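Local coordinates for protein DJ-1 homolog D (Arabidopsis thaliana, PDB 4OGG), which belongs to the DJ-1/PfpI family and carries two such domains, each an alpha/beta fold, in a single chain, at residues 1-13 and 21-33. Numbering follows the deposited sequence.
Sequences NSRTVLILCGDYM and PFQALQAFGITVH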
ATOM      1  N   ASN C   1      32.419 -22.850   2.218  1.00 40.96           N
ATOM      2  CA  ASN C   1      33.582 -23.726   1.894  1.00 40.62           C
ATOM      3  C   ASN C   1      33.831 -24.764   2.987  1.00 38.47           C
ATOM      4  O   ASN C   1      33.460 -25.929   2.840  1.00 40.10           O
ATOM      5  CB  ASN C   1      34.841 -22.877   1.691  1.00 43.21           C
ATOM      6  CG  ASN C   1      36.084 -23.721   1.461  1.00 44.98           C
ATOM      7  OD1 ASN C   1      36.123 -24.559   0.560  1.00 46.29           O
ATOM      8  ND2 ASN C   1      37.110 -23.497   2.276  1.00 45.83           N
ATOM      9  N   SER C   2      34.454 -24.339   4.081  1.00 34.53           N
ATOM     10  CA  SER C   2      34.752 -25.250   5.181  1.00 30.72           C
ATOM     11  C   SER C   2      33.691 -25.223   6.279  1.00 26.40           C
ATOM     12  O   SER C   2      33.818 -25.919   7.286  1.00 24.89           O
ATOM     13  CB  SER C   2      36.123 -24.922   5.781  1.00 31.92           C
ATOM     14  OG  SER C   2      36.163 -23.593   6.266  1.00 33.79           O
ATOM     15  N   ARG C   3      32.648 -24.420   6.088  1.00 22.63           N
ATOM     16  CA  ARG C   3      31.568 -24.331   7.067  1.00 19.03           C
ATOM     17  C   ARG C   3      30.220 -24.268   6.352  1.00 17.49           C
ATOM     18  O   ARG C   3      30.112 -23.717   5.258  1.00 17.53           O
ATOM     19  CB  ARG C   3      31.734 -23.089   7.952  1.00 18.86           C
ATOM     20  CG  ARG C   3      32.919 -23.145   8.921  1.00 18.82           C
ATOM     21  CD  ARG C   3      32.713 -24.205  10.004  1.00 19.52           C
ATOM     22  NE  ARG C   3      33.817 -24.246  10.964  1.00 19.17           N
ATOM     23  CZ  ARG C   3      35.008 -24.791  10.725  1.00 21.27           C
ATOM     24  NH1 ARG C   3      35.265 -25.353   9.549  1.00 18.69           N
ATOM     25  NH2 ARG C   3      35.945 -24.770  11.665  1.00 18.50           N
ATOM     26  N   THR C   4      29.200 -24.846   6.974  1.00 17.11           N
ATOM     27  CA  THR C   4      27.860 -24.846   6.400  1.00 17.10           C
ATOM     28  C   THR C   4      26.855 -24.472   7.482  1.00 15.55           C
ATOM     29  O   THR C   4      26.811 -25.091   8.545  1.00 17.33           O
ATOM     30  CB  THR C   4      27.517 -26.227   5.814  1.00 18.26           C
ATOM     31  OG1 THR C   4      28.512 -26.584   4.848  1.00 21.40           O
ATOM     32  CG2 THR C   4      26.159 -26.201   5.130  1.00 18.40           C
ATOM     33  N   VAL C   5      26.048 -23.454   7.202  1.00 15.05           N
ATOM     34  CA  VAL C   5      25.057 -22.969   8.150  1.00 14.61           C
ATOM     35  C   VAL C   5      23.637 -23.108   7.612  1.00 14.71           C
ATOM     36  O   VAL C   5      23.402 -22.977   6.409  1.00 13.94           O
ATOM     37  CB  VAL C   5      25.324 -21.483   8.488  1.00 16.13           C
ATOM     38  CG1 VAL C   5      24.156 -20.889   9.261  1.00 16.98           C
ATOM     39  CG2 VAL C   5      26.610 -21.363   9.295  1.00 16.03           C
ATOM     40  N   LEU C   6      22.698 -23.371   8.512  1.00 14.00           N
ATOM     41  CA  LEU C   6      21.295 -23.512   8.146  1.00 14.12           C
ATOM     42  C   LEU C   6      20.513 -22.322   8.707  1.00 13.24           C
ATOM     43  O   LEU C   6      20.723 -21.924   9.851  1.00 12.95           O
ATOM     44  CB  LEU C   6      20.728 -24.808   8.730  1.00 15.43           C
ATOM     45  CG  LEU C   6      19.271 -25.145   8.407  1.00 16.38           C
ATOM     46  CD1 LEU C   6      19.137 -25.420   6.912  1.00 16.17           C
ATOM     47  CD2 LEU C   6      18.829 -26.361   9.213  1.00 16.18           C
ATOM     48  N   ILE C   7      19.633 -21.744   7.894  1.00 13.57           N
ATOM     49  CA  ILE C   7      18.807 -20.630   8.352  1.00 13.19           C
ATOM     50  C   ILE C   7      17.363 -21.125   8.388  1.00 14.21           C
ATOM     51  O   ILE C   7      16.836 -21.628   7.390  1.00 13.15           O
ATOM     52  CB  ILE C   7      18.908 -19.394   7.417  1.00 15.08           C
ATOM     53  CG1 ILE C   7      20.344 -18.855   7.410  1.00 16.64           C
ATOM     54  CG2 ILE C   7      17.952 -18.299   7.898  1.00 14.63           C
ATOM     55  CD1 ILE C   7      20.527 -17.578   6.587  1.00 15.05           C
ATOM     56  N   LEU C   8      16.744 -21.002   9.557  1.00 12.70           N
ATOM     57  CA  LEU C   8      15.365 -21.431   9.764  1.00 12.39           C
ATOM     58  C   LEU C   8      14.418 -20.312   9.343  1.00 13.79           C
ATOM     59  O   LEU C   8      14.190 -19.361  10.093  1.00 15.03           O
ATOM     60  CB  LEU C   8      15.160 -21.784  11.237  1.00 14.22           C
ATOM     61  CG  LEU C   8      13.759 -22.169  11.715  1.00 16.43           C
ATOM     62  CD1 LEU C   8      13.232 -23.348  10.910  1.00 16.55           C
ATOM     63  CD2 LEU C   8      13.822 -22.515  13.192  1.00 16.67           C
ATOM     64  N   CYS C   9      13.863 -20.440   8.142  1.00 14.49           N
ATOM     65  CA  CYS C   9      12.963 -19.433   7.583  1.00 14.27           C
ATOM     66  C   CYS C   9      11.481 -19.743   7.745  1.00 14.92           C
ATOM     67  O   CYS C   9      11.091 -20.871   8.053  1.00 14.04           O
ATOM     68  CB  CYS C   9      13.262 -19.241   6.092  1.00 13.47           C
ATOM     69  SG  CYS C   9      14.977 -18.824   5.720  1.00 14.47           S
ATOM     70  N   GLY C  10      10.663 -18.719   7.521  1.00 13.56           N
ATOM     71  CA  GLY C  10       9.223 -18.864   7.618  1.00 12.40           C
ATOM     72  C   GLY C  10       8.550 -17.685   6.941  1.00 13.39           C
ATOM     73  O   GLY C  10       9.201 -16.680   6.640  1.00 13.30           O
ATOM     74  N   ASP C  11       7.251 -17.796   6.690  1.00 13.20           N
ATOM     75  CA  ASP C  11       6.531 -16.704   6.054  1.00 13.12           C
ATOM     76  C   ASP C  11       6.458 -15.509   6.996  1.00 13.55           C
ATOM     77  O   ASP C  11       6.144 -15.647   8.177  1.00 14.02           O
ATOM     78  CB  ASP C  11       5.124 -17.148   5.646  1.00 12.52           C
ATOM     79  CG  ASP C  11       5.138 -18.187   4.540  1.00 13.08           C
ATOM     80  OD1 ASP C  11       6.233 -18.504   4.030  1.00 12.65           O
ATOM     81  OD2 ASP C  11       4.054 -18.685   4.176  1.00 14.56           O
ATOM     82  N   TYR C  12       6.765 -14.340   6.449  1.00 13.04           N
ATOM     83  CA  TYR C  12       6.769 -13.088   7.189  1.00 13.40           C
ATOM     84  C   TYR C  12       7.905 -12.960   8.199  1.00 13.67           C
ATOM     85  O   TYR C  12       7.800 -12.252   9.202  1.00 13.07           O
ATOM     86  CB  TYR C  12       5.395 -12.842   7.820  1.00 12.90           C
ATOM     87  CG  TYR C  12       4.382 -12.439   6.763  1.00 13.01           C
ATOM     88  CD1 TYR C  12       4.511 -11.226   6.084  1.00 13.96           C
ATOM     89  CD2 TYR C  12       3.337 -13.287   6.402  1.00 14.14           C
ATOM     90  CE1 TYR C  12       3.624 -10.863   5.069  1.00 13.83           C
ATOM     91  CE2 TYR C  12       2.443 -12.935   5.383  1.00 12.91           C
ATOM     92  CZ  TYR C  12       2.595 -11.724   4.723  1.00 13.29           C
ATOM     93  OH  TYR C  12       1.728 -11.372   3.714  1.00 14.80           O
ATOM     94  N   MET C  13       9.004 -13.656   7.926  1.00 12.16           N
ATOM     95  CA  MET C  13      10.182 -13.516   8.770  1.00 11.38           C
ATOM     96  C   MET C  13      10.642 -12.103   8.393  1.00 10.62           C
ATOM     97  O   MET C  13      10.290 -11.609   7.318  1.00 10.78           O
ATOM     98  CB  MET C  13      11.241 -14.555   8.383  1.00 10.23           C
ATOM     99  CG  MET C  13      11.687 -14.488   6.934  1.00 11.25           C
ATOM    100  SD  MET C  13      12.758 -15.875   6.484  1.00 12.44           S
ATOM    101  CE  MET C  13      12.481 -15.945   4.739  1.00 12.87           C
ATOM    102  N   PRO C  21      22.206 -12.000   7.171  1.00 13.96           N
ATOM    103  CA  PRO C  21      23.072 -13.129   7.523  1.00 14.48           C
ATOM    104  C   PRO C  21      23.265 -14.093   6.353  1.00 14.00           C
ATOM    105  O   PRO C  21      24.340 -14.671   6.187  1.00 13.53           O
ATOM    106  CB  PRO C  21      22.350 -13.767   8.713  1.00 15.11           C
ATOM    107  CG  PRO C  21      20.917 -13.431   8.466  1.00 14.78           C
ATOM    108  CD  PRO C  21      20.988 -11.995   8.001  1.00 13.97           C
ATOM    109  N   PHE C  22      22.231 -14.248   5.531  1.00 12.74           N
ATOM    110  CA  PHE C  22      22.306 -15.142   4.371  1.00 13.00           C
ATOM    111  C   PHE C  22      23.432 -14.736   3.425  1.00 12.90           C
ATOM    112  O   PHE C  22      24.230 -15.572   2.997  1.00 14.42           O
ATOM    113  CB  PHE C  22      20.977 -15.136   3.598  1.00 11.75           C
ATOM    114  CG  PHE C  22      20.976 -16.015   2.370  1.00 14.23           C
ATOM    115  CD1 PHE C  22      21.193 -17.390   2.477  1.00 14.41           C
ATOM    116  CD2 PHE C  22      20.754 -15.469   1.107  1.00 13.68           C
ATOM    117  CE1 PHE C  22      21.188 -18.207   1.346  1.00 13.68           C
ATOM    118  CE2 PHE C  22      20.747 -16.280  -0.033  1.00 14.86           C
ATOM    119  CZ  PHE C  22      20.965 -17.650   0.089  1.00 12.89           C
ATOM    120  N   GLN C  23      23.501 -13.453   3.096  1.00 12.73           N
ATOM    121  CA  GLN C  23      24.527 -12.984   2.175  1.00 13.90           C
ATOM    122  C   GLN C  23      25.864 -12.666   2.834  1.00 14.33           C
ATOM    123  O   GLN C  23      26.919 -12.887   2.240  1.00 15.08           O
ATOM    124  CB  GLN C  23      24.006 -11.773   1.399  1.00 14.77           C
ATOM    125  CG  GLN C  23      22.707 -12.074   0.672  1.00 15.29           C
ATOM    126  CD  GLN C  23      22.294 -10.972  -0.268  1.00 15.54           C
ATOM    127  OE1 GLN C  23      22.081  -9.832   0.149  1.00 16.34           O
ATOM    128  NE2 GLN C  23      22.178 -11.302  -1.550  1.00 14.78           N
ATOM    129  N   ALA C  24      25.829 -12.156   4.059  1.00 14.15           N
ATOM    130  CA  ALA C  24      27.066 -11.834   4.759  1.00 14.47           C
ATOM    131  C   ALA C  24      27.861 -13.111   5.004  1.00 15.34           C
ATOM    132  O   ALA C  24      29.050 -13.181   4.696  1.00 14.87           O
ATOM    133  CB  ALA C  24      26.762 -11.148   6.086  1.00 14.57           C
ATOM    134  N   LEU C  25      27.201 -14.123   5.558  1.00 14.58           N
ATOM    135  CA  LEU C  25      27.878 -15.381   5.843  1.00 14.18           C
ATOM    136  C   LEU C  25      28.465 -15.984   4.574  1.00 15.20           C
ATOM    137  O   LEU C  25      29.587 -16.494   4.583  1.00 14.51           O
ATOM    138  CB  LEU C  25      26.913 -16.362   6.512  1.00 14.80           C
ATOM    139  CG  LEU C  25      26.414 -15.919   7.892  1.00 13.91           C
ATOM    140  CD1 LEU C  25      25.471 -16.976   8.434  1.00 14.30           C
ATOM    141  CD2 LEU C  25      27.585 -15.711   8.854  1.00 13.10           C
ATOM    142  N   GLN C  26      27.712 -15.925   3.480  1.00 14.85           N
ATOM    143  CA  GLN C  26      28.208 -16.448   2.216  1.00 15.36           C
ATOM    144  C   GLN C  26      29.431 -15.648   1.776  1.00 16.15           C
ATOM    145  O   GLN C  26      30.418 -16.213   1.305  1.00 17.71           O
ATOM    146  CB  GLN C  26      27.118 -16.377   1.145  1.00 16.52           C
ATOM    147  CG  GLN C  26      26.085 -17.479   1.271  1.00 17.04           C
ATOM    148  CD  GLN C  26      25.064 -17.446   0.160  1.00 19.77           C
ATOM    149  OE1 GLN C  26      24.129 -16.648   0.182  1.00 19.55           O
ATOM    150  NE2 GLN C  26      25.243 -18.308  -0.829  1.00 21.44           N
ATOM    151  N   ALA C  27      29.372 -14.331   1.940  1.00 16.25           N
ATOM    152  CA  ALA C  27      30.492 -13.485   1.547  1.00 17.24           C
ATOM    153  C   ALA C  27      31.749 -13.870   2.316  1.00 17.97           C
ATOM    154  O   ALA C  27      32.866 -13.704   1.819  1.00 18.61           O
ATOM    155  CB  ALA C  27      30.161 -12.019   1.795  1.00 17.56           C
ATOM    156  N   PHE C  28      31.561 -14.397   3.524  1.00 16.43           N
ATOM    157  CA  PHE C  28      32.682 -14.789   4.368  1.00 17.93           C
ATOM    158  C   PHE C  28      33.170 -16.210   4.124  1.00 18.40           C
ATOM    159  O   PHE C  28      34.009 -16.718   4.870  1.00 18.44           O
ATOM    160  CB  PHE C  28      32.318 -14.628   5.844  1.00 16.51           C
ATOM    161  CG  PHE C  28      31.834 -13.252   6.204  1.00 16.47           C
ATOM    162  CD1 PHE C  28      32.166 -12.149   5.422  1.00 14.75           C
ATOM    163  CD2 PHE C  28      31.065 -13.055   7.346  1.00 14.36           C
ATOM    164  CE1 PHE C  28      31.737 -10.869   5.771  1.00 16.25           C
ATOM    165  CE2 PHE C  28      30.634 -11.778   7.703  1.00 15.00           C
ATOM    166  CZ  PHE C  28      30.972 -10.684   6.912  1.00 13.55           C
ATOM    167  N   GLY C  29      32.636 -16.850   3.089  1.00 18.07           N
ATOM    168  CA  GLY C  29      33.059 -18.198   2.756  1.00 19.30           C
ATOM    169  C   GLY C  29      32.274 -19.322   3.401  1.00 19.52           C
ATOM    170  O   GLY C  29      32.738 -20.458   3.442  1.00 21.04           O
ATOM    171  N   ILE C  30      31.085 -19.016   3.905  1.00 17.14           N
ATOM    172  CA  ILE C  30      30.256 -20.028   4.545  1.00 17.56           C
ATOM    173  C   ILE C  30      29.139 -20.456   3.605  1.00 18.12           C
ATOM    174  O   ILE C  30      28.510 -19.614   2.969  1.00 18.05           O
ATOM    175  CB  ILE C  30      29.608 -19.482   5.842  1.00 15.87           C
ATOM    176  CG1 ILE C  30      30.692 -19.058   6.833  1.00 17.07           C
ATOM    177  CG2 ILE C  30      28.705 -20.540   6.466  1.00 15.04           C
ATOM    178  CD1 ILE C  30      30.160 -18.327   8.053  1.00 17.15           C
ATOM    179  N   THR C  31      28.904 -21.761   3.502  1.00 16.39           N
ATOM    180  CA  THR C  31      27.826 -22.260   2.656  1.00 18.15           C
ATOM    181  C   THR C  31      26.567 -22.139   3.499  1.00 16.09           C
ATOM    182  O   THR C  31      26.531 -22.620   4.629  1.00 15.05           O
ATOM    183  CB  THR C  31      28.042 -23.735   2.274  1.00 17.72           C
ATOM    184  OG1 THR C  31      29.197 -23.840   1.434  1.00 20.79           O
ATOM    185  CG2 THR C  31      26.826 -24.283   1.533  1.00 19.30           C
ATOM    186  N   VAL C  32      25.542 -21.492   2.955  1.00 16.37           N
ATOM    187  CA  VAL C  32      24.302 -21.292   3.695  1.00 14.53           C
ATOM    188  C   VAL C  32      23.077 -21.879   3.003  1.00 15.32           C
ATOM    189  O   VAL C  32      22.834 -21.630   1.821  1.00 14.57           O
ATOM    190  CB  VAL C  32      24.032 -19.787   3.938  1.00 13.10           C
ATOM    191  CG1 VAL C  32      22.793 -19.613   4.821  1.00 13.40           C
ATOM    192  CG2 VAL C  32      25.244 -19.137   4.584  1.00 12.07           C
ATOM    193  N   HIS C  33      22.305 -22.647   3.761  1.00 15.04           N
ATOM    194  CA  HIS C  33      21.083 -23.262   3.259  1.00 15.99           C
ATOM    195  C   HIS C  33      19.889 -22.659   3.987  1.00 14.59           C
ATOM    196  O   HIS C  33      19.949 -22.399   5.189  1.00 15.49           O
ATOM    197  CB  HIS C  33      21.115 -24.775   3.484  1.00 16.65           C
ATOM    198  CG  HIS C  33      22.056 -25.498   2.573  1.00 19.25           C
ATOM    199  ND1 HIS C  33      22.298 -26.850   2.675  1.00 20.96           N
ATOM    200  CD2 HIS C  33      22.803 -25.059   1.532  1.00 21.37           C
ATOM    201  CE1 HIS C  33      23.153 -27.214   1.736  1.00 22.65           C
ATOM    202  NE2 HIS C  33      23.475 -26.146   1.028  1.00 22.19           N
TER
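Strands 3-8 and 30-33 run side by side and parallel, their axes 4.6 Å apart at closest approach, while helix 21-27 runs antiparallel to strand 3-8 on one face of this pair. V5 uses both its backbone groups on strand 30-33, on either side of V32: V5 N donates a hydrogen bond to T31 O (2.7 Å) and V5 O accepts one from H33 N. T31 N to R3 O and I7 N to H33 O extend the series, and N1 N reaches G29 O at 2.7 Å, from above the carbonyl plane. G29, at positive phi, closes the helix in a Schellman motif, with I30 N hydrogen-bonded to L25 O, and turns the chain into its strand.

On the face covered by the helix, V5 CG2 meets I30 CG2 at 3.6 Å, and V5 CG1 faces L25 CD1. I7 slants across V32, its CD1 3.5 Å from V32 CG1; with CG1 anti to the carbonyl carbon (chi1 -63°) and the chain then extended, that methyl also reaches F22 CA and the edge of the F22 ring. On the other face T4 and T31 lie alongside each other, while L6 CD1 packs against H33 CB at 4.0 Å. H33 ND1 is hydrogen-bonded to Y80 OH. This is a right-handed beta-alpha-beta crossover, placing 30-35 outermost, within this chain, in the flavodoxin-like (Rossmann-like) sheet of the first DJ-1/PfpI domain.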